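Long-range contacts in 6-phosphofructokinase isozyme 2 (Escherichia coli, PDB 3UMO), which catalyses the ATP-dependent phosphorylation of fructose 6-phosphate to fructose 1,6-bisphosphate, the first committing step of glycolysis, as a member of the ribokinase-like PfkB family: residues 280-285 with 298-303; 260-265 with 273-278; 164-169 with 183-188. One frame throughout, in Å; residues are numbered along the deposited sequence.

Contact 1 (280-285 with 298-303); sequences VAAGSA and DDTQKI. With ATP (adenosine-5'-triphosphate), chain E.
Two C-terminal helices of the ribokinase-like fold, 272-286 and 297-307, meet where A281, A282 and A285 of the first receive T300 and I303 of the second; the local axes approach to 8.0 Å and cross at 130°. I303 straddles the alanine side of the first helix. Its CG2, anti to the backbone N, lies on A281 CA at 3.6 Å, while the other branch carries CD1 up to the backbone N of A285. T300 wedges in beside it with both branches: CG2 packs on A282 CB at 3.8 Å, and OG1, which is hydrogen-bonded to S296 O, just ahead of the helix, sits 3.3 Å from A285 CB. Replacing T300 by an alanine is likely to open a gap over A282 and leave S296 O without this hydroxyl partner. A water bridges the helices by donating to A285 O and to D299 OD2 (2.7 Å). The first helix turns another side to the nucleotide: S284 OG donates to N3 of ATP at 3.0 Å and accepts from the ribose O2', so one hydroxyl reads base and sugar together. This is helix-on-helix packing of the ribokinase-like fold, in which the helix bearing V280 and S284 of the ATP site is backed by the C-terminal helix.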
loop_
_atom_site.group_PDB
_atom_site.type_symbol
_atom_site.label_atom_id
_atom_site.label_comp_id
_atom_site.label_asym_id
_atom_site.label_seq_id
_atom_site.Cartn_x
_atom_site.Cartn_y
_atom_site.Cartn_z
ATOM N N VAL A 280 -18.823 23.397 -13.083
ATOM C CA VAL A 280 -17.464 23.366 -12.553
ATOM C C VAL A 280 -17.431 23.893 -11.120
ATOM O O VAL A 280 -16.734 23.335 -10.266
ATOM C CB VAL A 280 -16.474 24.148 -13.451
ATOM C CG1 VAL A 280 -15.172 24.457 -12.700
ATOM C CG2 VAL A 280 -16.186 23.346 -14.708
ATOM N N ALA A 281 -18.186 24.957 -10.855
ATOM C CA ALA A 281 -18.238 25.515 -9.503
ATOM C C ALA A 281 -18.711 24.481 -8.485
ATOM O O ALA A 281 -18.112 24.336 -7.415
ATOM C CB ALA A 281 -19.115 26.775 -9.452
ATOM N N ALA A 282 -19.778 23.759 -8.815
ATOM C CA ALA A 282 -20.311 22.750 -7.899
ATOM C C ALA A 282 -19.403 21.532 -7.799
ATOM O O ALA A 282 -19.191 20.990 -6.707
ATOM C CB ALA A 282 -21.709 22.332 -8.320
ATOM N N GLY A 283 -18.895 21.070 -8.942
ATOM C CA GLY A 283 -17.980 19.943 -8.946
ATOM C C GLY A 283 -16.760 20.216 -8.072
ATOM O O GLY A 283 -16.360 19.391 -7.250
ATOM N N SER A 284 -16.166 21.391 -8.249
ATOM C CA SER A 284 -14.976 21.747 -7.494
ATOM C C SER A 284 -15.314 22.081 -6.037
ATOM O O SER A 284 -14.516 21.818 -5.138
ATOM C CB SER A 284 -14.224 22.886 -8.187
ATOM O OG SER A 284 -13.758 22.472 -9.470
ATOM N N ALA A 285 -16.504 22.625 -5.803
ATOM C CA ALA A 285 -16.953 22.869 -4.435
ATOM C C ALA A 285 -17.039 21.543 -3.690
ATOM O O ALA A 285 -16.674 21.459 -2.516
ATOM C CB ALA A 285 -18.304 23.569 -4.429
ATOM N N ASP A 298 -22.762 27.639 -0.480
ATOM C CA ASP A 298 -21.882 28.795 -0.331
ATOM C C ASP A 298 -20.570 28.646 -1.092
ATOM O O ASP A 298 -20.115 29.598 -1.727
ATOM C CB ASP A 298 -21.615 29.097 1.143
ATOM C CG ASP A 298 -22.866 29.534 1.883
ATOM O OD1 ASP A 298 -23.924 29.694 1.234
ATOM O OD2 ASP A 298 -22.788 29.727 3.116
ATOM N N ASP A 299 -19.962 27.465 -1.027
ATOM C CA ASP A 299 -18.718 27.220 -1.761
ATOM C C ASP A 299 -18.964 27.286 -3.264
ATOM O O ASP A 299 -18.153 27.836 -4.011
ATOM C CB ASP A 299 -18.120 25.858 -1.398
ATOM C CG ASP A 299 -17.569 25.810 0.012
ATOM O OD1 ASP A 299 -17.244 26.881 0.569
ATOM O OD2 ASP A 299 -17.453 24.684 0.553
ATOM N N THR A 300 -20.085 26.726 -3.706
ATOM C CA THR A 300 -20.421 26.738 -5.130
ATOM C C THR A 300 -20.621 28.177 -5.605
ATOM O O THR A 300 -20.118 28.574 -6.657
ATOM C CB THR A 300 -21.680 25.885 -5.422
ATOM O OG1 THR A 300 -21.461 24.535 -4.977
ATOM C CG2 THR A 300 -22.006 25.882 -6.913
ATOM N N GLN A 301 -21.338 28.965 -4.809
ATOM C CA GLN A 301 -21.563 30.370 -5.136
ATOM C C GLN A 301 -20.258 31.147 -5.239
ATOM O O GLN A 301 -20.085 31.957 -6.147
ATOM C CB GLN A 301 -22.483 31.027 -4.104
ATOM C CG GLN A 301 -22.659 32.524 -4.304
ATOM C CD GLN A 301 -23.794 33.099 -3.474
ATOM O OE1 GLN A 301 -24.175 32.537 -2.445
ATOM N NE2 GLN A 301 -24.347 34.220 -3.925
ATOM N N LYS A 302 -19.344 30.892 -4.308
ATOM C CA LYS A 302 -18.060 31.596 -4.275
ATOM C C LYS A 302 -17.229 31.288 -5.518
ATOM O O LYS A 302 -16.670 32.190 -6.152
ATOM C CB LYS A 302 -17.276 31.210 -3.016
ATOM C CG LYS A 302 -15.947 31.945 -2.852
ATOM C CD LYS A 302 -15.096 31.318 -1.746
ATOM C CE LYS A 302 -15.803 31.367 -0.399
ATOM N NZ LYS A 302 -14.965 30.803 0.708
ATOM N N ILE A 303 -17.144 30.008 -5.862
ATOM C CA ILE A 303 -16.405 29.604 -7.055
ATOM C C ILE A 303 -17.077 30.148 -8.320
ATOM O O ILE A 303 -16.409 30.685 -9.205
ATOM C CB ILE A 303 -16.247 28.074 -7.142
ATOM C CG1 ILE A 303 -15.393 27.571 -5.973
ATOM C CG2 ILE A 303 -15.602 27.684 -8.478
ATOM C CD1 ILE A 303 -15.439 26.061 -5.761
HETATM P PG ATP E . -16.952 11.160 -10.320
HETATM O O1G ATP E . -18.155 10.513 -10.911
HETATM O O2G ATP E . -17.413 11.667 -8.955
HETATM O O3G ATP E . -15.786 10.242 -10.190
HETATM P PB ATP E . -16.286 12.394 -12.676
HETATM O O1B ATP E . -15.047 11.501 -12.992
HETATM O O2B ATP E . -17.549 12.026 -13.483
HETATM O O3B ATP E . -16.592 12.452 -11.112
HETATM P PA ATP E . -14.748 14.824 -12.802
HETATM O O1A ATP E . -13.633 14.064 -12.145
HETATM O O2A ATP E . -14.328 15.518 -14.100
HETATM O O3A ATP E . -15.965 13.899 -13.074
HETATM O "O5'" ATP E . -15.304 15.883 -11.726
HETATM C "C5'" ATP E . -16.225 16.839 -12.126
HETATM C "C4'" ATP E . -15.922 18.233 -11.808
HETATM O "O4'" ATP E . -15.495 18.295 -10.429
HETATM C "C3'" ATP E . -14.760 18.744 -12.552
HETATM O "O3'" ATP E . -15.115 19.203 -13.801
HETATM C "C2'" ATP E . -14.247 19.802 -11.665
HETATM O "O2'" ATP E . -15.060 20.902 -11.722
HETATM C "C1'" ATP E . -14.405 19.182 -10.331
HETATM N N9 ATP E . -13.201 18.459 -9.925
HETATM C C8 ATP E . -12.999 17.132 -10.022
HETATM N N7 ATP E . -11.759 16.869 -9.541
HETATM C C5 ATP E . -11.185 18.024 -9.145
HETATM C C6 ATP E . -9.947 18.347 -8.578
HETATM N N6 ATP E . -8.922 17.289 -8.292
HETATM N N1 ATP E . -9.689 19.636 -8.297
HETATM C C2 ATP E . -10.590 20.601 -8.547
HETATM N N3 ATP E . -11.780 20.317 -9.084
HETATM C C4 ATP E . -12.103 19.048 -9.388
HETATM O O HOH W 1 -18.545 22.669 -0.838
#

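Contact 2 (260-265 with 273-278); sequences GAMTLK and EEMVRF
K265 and F278 cross at about a right angle in the middle of a helical hairpin, helices 254-267 and 272-286 running nearly antiparallel (155° between the local axes, 8.1 Å apart) within the ribokinase-like domain. The lysine is bent at chi2 (-54°), which turns its outer chain toward the phenyl group. Its CG touches F278 CB, and CE comes down obliquely off the ring centre, 3.7 Å from F278 CG, as a CH-pi contact; K265 NZ lies farther out, 5.0 Å from the centroid of the F278 ring, where the cation-pi attraction is weak at most. E274 crosses the lysine chain from the other helix, its CG against K265 CE. On the opposite edge of the seam the two methionines, M262 and M275, also meet at about a right angle. M262 CB lies 3.7 Å from M275 CG, and M262 CG rests on the carbonyl oxygen of M275 at 3.3 Å; both side chains continue down to V222 of strand 221-224.

A261 fills the end of the interface, its CB against F278 CD2 at 3.4 Å. The carbonyl oxygen of A261 meets the same ring at its edge, in plane, where the slightly positive ring hydrogens are. Y304 of helix 297-307 packs edge-to-face with F278 and also touches K265 and E274, so a third helix borders this polar side. There K265 NZ closes a salt bridge 2.9 Å from E274 OE2, using the anti lone pair of that oxygen, the one turned away from OE1.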
loop_
_atom_site.group_PDB
_atom_site.type_symbol
_atom_site.label_atom_id
_atom_site.label_comp_id
_atom_site.label_asym_id
_atom_site.label_seq_id
_atom_site.Cartn_x
_atom_site.Cartn_y
_atom_site.Cartn_z
ATOM N N GLY A 260 -25.738 17.811 -10.965
ATOM C CA GLY A 260 -26.822 18.491 -10.269
ATOM C C GLY A 260 -26.881 19.967 -10.625
ATOM O O GLY A 260 -27.953 20.504 -10.932
ATOM N N ALA A 261 -25.721 20.614 -10.614
ATOM C CA ALA A 261 -25.633 22.037 -10.938
ATOM C C ALA A 261 -26.014 22.326 -12.381
ATOM O O ALA A 261 -26.727 23.297 -12.667
ATOM C CB ALA A 261 -24.233 22.558 -10.655
ATOM N N MET A 262 -25.509 21.515 -13.304
ATOM C CA MET A 262 -25.816 21.751 -14.708
ATOM C C MET A 262 -27.288 21.497 -15.007
ATOM O O MET A 262 -27.885 22.181 -15.836
ATOM C CB MET A 262 -24.898 20.935 -15.626
ATOM C CG MET A 262 -23.443 21.395 -15.518
ATOM S SD MET A 262 -22.370 20.753 -16.810
ATOM C CE MET A 262 -22.584 18.978 -16.623
ATOM N N THR A 263 -27.874 20.533 -14.304
ATOM C CA THR A 263 -29.291 20.222 -14.445
ATOM C C THR A 263 -30.150 21.418 -14.045
ATOM O O THR A 263 -31.110 21.768 -14.734
ATOM C CB THR A 263 -29.677 19.009 -13.579
ATOM O OG1 THR A 263 -28.984 17.845 -14.049
ATOM C CG2 THR A 263 -31.173 18.756 -13.639
ATOM N N LEU A 264 -29.809 22.036 -12.920
ATOM C CA LEU A 264 -30.520 23.231 -12.472
ATOM C C LEU A 264 -30.409 24.361 -13.486
ATOM O O LEU A 264 -31.389 25.051 -13.764
ATOM C CB LEU A 264 -29.990 23.693 -11.116
ATOM C CG LEU A 264 -30.522 22.906 -9.922
ATOM C CD1 LEU A 264 -29.716 23.240 -8.669
ATOM C CD2 LEU A 264 -32.001 23.210 -9.712
ATOM N N LYS A 265 -29.215 24.547 -14.042
ATOM C CA LYS A 265 -29.023 25.570 -15.070
ATOM C C LYS A 265 -29.823 25.240 -16.318
ATOM O O LYS A 265 -30.371 26.134 -16.972
ATOM C CB LYS A 265 -27.541 25.736 -15.423
ATOM C CG LYS A 265 -26.740 26.540 -14.402
ATOM C CD LYS A 265 -27.383 27.901 -14.143
ATOM C CE LYS A 265 -26.511 28.777 -13.253
ATOM N NZ LYS A 265 -27.183 30.070 -12.930
ATOM N N GLU A 273 -22.384 28.446 -21.472
ATOM C CA GLU A 273 -21.348 28.987 -20.600
ATOM C C GLU A 273 -21.770 28.996 -19.134
ATOM O O GLU A 273 -21.027 28.543 -18.261
ATOM C CB GLU A 273 -20.958 30.398 -21.041
ATOM C CG GLU A 273 -20.046 31.102 -20.058
ATOM C CD GLU A 273 -19.194 32.164 -20.718
ATOM O OE1 GLU A 273 -19.550 33.359 -20.622
ATOM O OE2 GLU A 273 -18.168 31.800 -21.332
ATOM N N GLU A 274 -22.970 29.500 -18.874
ATOM C CA GLU A 274 -23.475 29.595 -17.513
ATOM C C GLU A 274 -23.633 28.198 -16.922
ATOM O O GLU A 274 -23.307 27.959 -15.756
ATOM C CB GLU A 274 -24.813 30.339 -17.506
ATOM C CG GLU A 274 -25.335 30.674 -16.125
ATOM C CD GLU A 274 -26.350 31.803 -16.146
ATOM O OE1 GLU A 274 -26.250 32.678 -17.036
ATOM O OE2 GLU A 274 -27.244 31.815 -15.274
ATOM N N MET A 275 -24.114 27.274 -17.750
ATOM C CA MET A 275 -24.287 25.888 -17.333
ATOM C C MET A 275 -22.960 25.228 -16.945
ATOM O O MET A 275 -22.859 24.609 -15.886
ATOM C CB MET A 275 -24.965 25.089 -18.448
ATOM C CG MET A 275 -25.307 23.670 -18.060
ATOM S SD MET A 275 -25.898 22.737 -19.476
ATOM C CE MET A 275 -24.397 22.600 -20.433
ATOM N N VAL A 276 -21.947 25.351 -17.798
ATOM C CA VAL A 276 -20.654 24.714 -17.531
ATOM C C VAL A 276 -19.945 25.383 -16.355
ATOM O O VAL A 276 -19.342 24.709 -15.511
ATOM C CB VAL A 276 -19.747 24.686 -18.792
ATOM C CG1 VAL A 276 -18.368 24.133 -18.464
ATOM C CG2 VAL A 276 -20.401 23.849 -19.900
ATOM N N ARG A 277 -20.037 26.706 -16.282
ATOM C CA ARG A 277 -19.441 27.423 -15.162
ATOM C C ARG A 277 -20.019 26.963 -13.828
ATOM O O ARG A 277 -19.278 26.710 -12.889
ATOM C CB ARG A 277 -19.643 28.929 -15.298
ATOM C CG ARG A 277 -18.763 29.586 -16.325
ATOM C CD ARG A 277 -18.849 31.106 -16.174
ATOM N NE ARG A 277 -18.344 31.841 -17.332
ATOM C CZ ARG A 277 -17.071 31.871 -17.715
ATOM N NH1 ARG A 277 -16.146 31.194 -17.043
ATOM N NH2 ARG A 277 -16.720 32.578 -18.780
ATOM N N PHE A 278 -21.343 26.867 -13.749
ATOM C CA PHE A 278 -21.997 26.458 -12.516
ATOM C C PHE A 278 -21.665 24.998 -12.221
ATOM O O PHE A 278 -21.468 24.618 -11.065
ATOM C CB PHE A 278 -23.510 26.657 -12.620
ATOM C CG PHE A 278 -24.216 26.656 -11.296
ATOM C CD1 PHE A 278 -23.841 27.544 -10.300
ATOM C CD2 PHE A 278 -25.272 25.789 -11.053
ATOM C CE1 PHE A 278 -24.493 27.556 -9.076
ATOM C CE2 PHE A 278 -25.930 25.796 -9.821
ATOM C CZ PHE A 278 -25.539 26.679 -8.837
#

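Contact 3 (164-169 with 183-188); sequences IVDSSG and LVKPNQ. With ATP (adenosine-5'-triphosphate), chain E; ATP (adenosine-5'-triphosphate), chain I.
K185 NZ is gripped from several sides: it donates to O2B of the ATP beta-phosphate at 2.9 Å, to water 2 at 3.0 Å, and it is also hydrogen-bonded to S224 OG. Water 2 also lies unusually close to D166 OD2, so a link through it to the carboxylate is doubtful. D166 OD1 stays 4.2 Å from K185 NZ, beyond a salt bridge. The two side chains lie side by side and point the same way, D166 OD1 resting against K185 CE. Bends at chi3 (70°) and chi4 (56°) curl the end of the lysine toward the phosphate.

These groups leave the C-terminal ends of strands 162-166 and 183-184, joined through helix 169-175 in a beta-alpha-beta crossover, with 183-184 at one edge of the parallel sheet as counted within this chain. V165 is bonded through both backbone groups: its N donates to L183 O at 2.9 Å and its O accepts from K185 N, each bond meeting the carbonyl almost head-on. I164 CG2 packs on L183 CD2 on one face of the sheet, while V165 and V184 face the other, toward L172. Farther along, N187 caps the following helix with OD1 on E190 N, and its ND2 donates almost straight (172°) to O1B of the same ATP at 3.0 Å, with a weak bond to O3G of the second ATP.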
loop_
_atom_site.group_PDB
_atom_site.type_symbol
_atom_site.label_atom_id
_atom_site.label_comp_id
_atom_site.label_asym_id
_atom_site.label_seq_id
_atom_site.Cartn_x
_atom_site.Cartn_y
_atom_site.Cartn_z
ATOM N N ILE A 164 -31.133 13.784 -19.400
ATOM C CA ILE A 164 -29.722 14.029 -19.155
ATOM C C ILE A 164 -29.114 12.700 -18.735
ATOM O O ILE A 164 -29.696 11.973 -17.927
ATOM C CB ILE A 164 -29.543 15.080 -18.042
ATOM C CG1 ILE A 164 -30.095 16.432 -18.514
ATOM C CG2 ILE A 164 -28.081 15.199 -17.624
ATOM C CD1 ILE A 164 -30.092 17.508 -17.433
ATOM N N VAL A 165 -27.960 12.363 -19.302
ATOM C CA VAL A 165 -27.363 11.053 -19.053
ATOM C C VAL A 165 -25.950 11.160 -18.494
ATOM O O VAL A 165 -25.122 11.904 -19.015
ATOM C CB VAL A 165 -27.329 10.202 -20.345
ATOM C CG1 VAL A 165 -26.654 8.855 -20.090
ATOM C CG2 VAL A 165 -28.740 10.003 -20.903
ATOM N N ASP A 166 -25.681 10.423 -17.415
ATOM C CA ASP A 166 -24.328 10.292 -16.885
ATOM C C ASP A 166 -24.109 8.826 -16.535
ATOM O O ASP A 166 -24.647 8.329 -15.550
ATOM C CB ASP A 166 -24.144 11.182 -15.654
ATOM C CG ASP A 166 -22.730 11.131 -15.096
ATOM O OD1 ASP A 166 -22.474 11.838 -14.098
ATOM O OD2 ASP A 166 -21.878 10.390 -15.642
ATOM N N SER A 167 -23.343 8.123 -17.359
ATOM C CA SER A 167 -23.118 6.707 -17.122
ATOM C C SER A 167 -21.788 6.300 -17.730
ATOM O O SER A 167 -20.945 7.147 -18.021
ATOM C CB SER A 167 -24.261 5.877 -17.712
ATOM O OG SER A 167 -24.212 4.536 -17.254
ATOM N N SER A 168 -21.583 5.004 -17.910
ATOM C CA SER A 168 -20.332 4.538 -18.492
ATOM C C SER A 168 -20.517 3.222 -19.231
ATOM O O SER A 168 -21.592 2.617 -19.188
ATOM C CB SER A 168 -19.258 4.368 -17.413
ATOM O OG SER A 168 -19.610 3.346 -16.493
ATOM N N GLY A 169 -19.455 2.788 -19.904
ATOM C CA GLY A 169 -19.448 1.522 -20.617
ATOM C C GLY A 169 -20.560 1.384 -21.636
ATOM O O GLY A 169 -20.963 2.366 -22.269
ATOM N N LEU A 183 -28.354 16.427 -22.682
ATOM C CA LEU A 183 -27.034 16.652 -22.120
ATOM C C LEU A 183 -26.425 15.337 -21.684
ATOM O O LEU A 183 -27.085 14.525 -21.039
ATOM C CB LEU A 183 -27.130 17.576 -20.902
ATOM C CG LEU A 183 -25.878 17.765 -20.043
ATOM C CD1 LEU A 183 -24.796 18.494 -20.811
ATOM C CD2 LEU A 183 -26.223 18.516 -18.753
ATOM N N VAL A 184 -25.160 15.131 -22.026
ATOM C CA VAL A 184 -24.419 13.987 -21.505
ATOM C C VAL A 184 -23.121 14.498 -20.867
ATOM O O VAL A 184 -22.499 15.426 -21.391
ATOM C CB VAL A 184 -24.140 12.938 -22.622
ATOM C CG1 VAL A 184 -23.280 13.531 -23.732
ATOM C CG2 VAL A 184 -23.501 11.675 -22.038
ATOM N N LYS A 185 -22.735 13.926 -19.726
ATOM C CA LYS A 185 -21.485 14.314 -19.065
ATOM C C LYS A 185 -20.515 13.144 -18.914
ATOM O O LYS A 185 -20.391 12.555 -17.835
ATOM C CB LYS A 185 -21.698 14.984 -17.686
ATOM C CG LYS A 185 -20.372 15.584 -17.132
ATOM C CD LYS A 185 -20.258 15.606 -15.609
ATOM C CE LYS A 185 -20.083 14.205 -15.004
ATOM N NZ LYS A 185 -18.910 13.462 -15.558
ATOM N N PRO A 186 -19.820 12.796 -20.001
ATOM C CA PRO A 186 -18.764 11.810 -19.796
ATOM C C PRO A 186 -17.547 12.471 -19.162
ATOM O O PRO A 186 -17.256 13.638 -19.447
ATOM C CB PRO A 186 -18.412 11.378 -21.220
ATOM C CG PRO A 186 -18.714 12.598 -22.066
ATOM C CD PRO A 186 -19.903 13.267 -21.397
ATOM N N ASN A 187 -16.832 11.744 -18.313
ATOM C CA ASN A 187 -15.462 12.167 -18.012
ATOM C C ASN A 187 -14.552 11.726 -19.152
ATOM O O ASN A 187 -15.037 11.243 -20.180
ATOM C CB ASN A 187 -14.955 11.679 -16.644
ATOM C CG ASN A 187 -14.844 10.167 -16.546
ATOM O OD1 ASN A 187 -14.836 9.446 -17.548
ATOM N ND2 ASN A 187 -14.744 9.677 -15.311
ATOM N N GLN A 188 -13.245 11.898 -18.993
ATOM C CA GLN A 188 -12.332 11.590 -20.095
ATOM C C GLN A 188 -12.307 10.118 -20.451
ATOM O O GLN A 188 -12.320 9.753 -21.634
ATOM C CB GLN A 188 -10.925 12.081 -19.785
ATOM C CG GLN A 188 -10.836 13.579 -19.782
ATOM C CD GLN A 188 -9.578 14.063 -19.120
ATOM O OE1 GLN A 188 -9.548 14.260 -17.904
ATOM N NE2 GLN A 188 -8.521 14.242 -19.909
HETATM P PG ATP E . -16.952 11.160 -10.320
HETATM O O1G ATP E . -18.155 10.513 -10.911
HETATM O O2G ATP E . -17.413 11.667 -8.955
HETATM O O3G ATP E . -15.786 10.242 -10.190
HETATM P PB ATP E . -16.286 12.394 -12.676
HETATM O O1B ATP E . -15.047 11.501 -12.992
HETATM O O2B ATP E . -17.549 12.026 -13.483
HETATM O O3B ATP E . -16.592 12.452 -11.112
HETATM P PA ATP E . -14.748 14.824 -12.802
HETATM O O1A ATP E . -13.633 14.064 -12.145
HETATM O O2A ATP E . -14.328 15.518 -14.100
HETATM O O3A ATP E . -15.965 13.899 -13.074
HETATM O "O5'" ATP E . -15.304 15.883 -11.726
HETATM C "C5'" ATP E . -16.225 16.839 -12.126
HETATM C "C4'" ATP E . -15.922 18.233 -11.808
HETATM O "O4'" ATP E . -15.495 18.295 -10.429
HETATM C "C3'" ATP E . -14.760 18.744 -12.552
HETATM O "O3'" ATP E . -15.115 19.203 -13.801
HETATM C "C2'" ATP E . -14.247 19.802 -11.665
HETATM O "O2'" ATP E . -15.060 20.902 -11.722
HETATM C "C1'" ATP E . -14.405 19.182 -10.331
HETATM N N9 ATP E . -13.201 18.459 -9.925
HETATM C C8 ATP E . -12.999 17.132 -10.022
HETATM N N7 ATP E . -11.759 16.869 -9.541
HETATM C C5 ATP E . -11.185 18.024 -9.145
HETATM C C6 ATP E . -9.947 18.347 -8.578
HETATM N N6 ATP E . -8.922 17.289 -8.292
HETATM N N1 ATP E . -9.689 19.636 -8.297
HETATM C C2 ATP E . -10.590 20.601 -8.547
HETATM N N3 ATP E . -11.780 20.317 -9.084
HETATM C C4 ATP E . -12.103 19.048 -9.388
HETATM P PG ATP I . -14.484 7.076 -12.776
HETATM O O1G ATP I . -14.922 8.502 -12.721
HETATM O O2G ATP I . -15.737 6.216 -12.595
HETATM O O3G ATP I . -13.825 6.766 -14.098
HETATM P PB ATP I . -12.583 7.563 -10.731
HETATM O O1B ATP I . -12.074 6.603 -9.571
HETATM O O2B ATP I . -13.186 8.839 -10.128
HETATM O O3B ATP I . -13.628 6.689 -11.554
HETATM P PA ATP I . -10.098 7.153 -11.883
HETATM O O1A ATP I . -10.367 5.666 -11.764
HETATM O O2A ATP I . -9.487 7.486 -13.253
HETATM O O3A ATP I . -11.393 7.933 -11.684
HETATM O "O5'" ATP I . -9.045 7.557 -10.734
HETATM C "C5'" ATP I . -9.244 8.653 -9.921
HETATM C "C4'" ATP I . -8.255 8.827 -8.870
HETATM O "O4'" ATP I . -7.900 7.513 -8.391
HETATM C "C3'" ATP I . -7.018 9.374 -9.436
HETATM O "O3'" ATP I . -6.998 10.743 -9.320
HETATM C "C2'" ATP I . -5.953 8.757 -8.644
HETATM O "O2'" ATP I . -5.753 9.511 -7.524
HETATM C "C1'" ATP I . -6.501 7.436 -8.261
HETATM N N9 ATP I . -5.981 6.351 -9.086
HETATM C C8 ATP I . -6.555 5.882 -10.208
HETATM N N7 ATP I . -5.786 4.876 -10.686
HETATM C C5 ATP I . -4.729 4.705 -9.866
HETATM C C6 ATP I . -3.634 3.831 -9.858
HETATM N N6 ATP I . -3.461 2.802 -10.941
HETATM N N1 ATP I . -2.734 3.931 -8.861
HETATM C C2 ATP I . -2.878 4.849 -7.886
HETATM N N3 ATP I . -3.917 5.693 -7.867
HETATM C C4 ATP I . -4.848 5.651 -8.833
HETATM O O HOH W 2 -19.490 10.579 -15.059
HETATM O O HOH W 3 -21.208 9.867 -18.614
#

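Contact 2 links contacts 1 and 3, the two that touch the ATP. Contacts 1 and 2 share helix 272-286, and their centres are 11 Å apart; A282 CB meets A261 CB at 3.4 Å, and T300 CG2 touches F278 CE1. Contact 2 also joins contact 3, with 15 Å between centres: T263 OG1 lies 3.6 Å from I164 CD1, and M262 CE reaches K185 CG. Contacts 1 and 3 do not touch, their nearest atoms being about 8 Å apart, yet both hold the same nucleotide, contact 1 at the base and ribose and contact 3 at the beta-phosphate. Contact 2 joins the two through packing behind the nucleotide, without touching it itself. K27 of another subunit also binds this ATP.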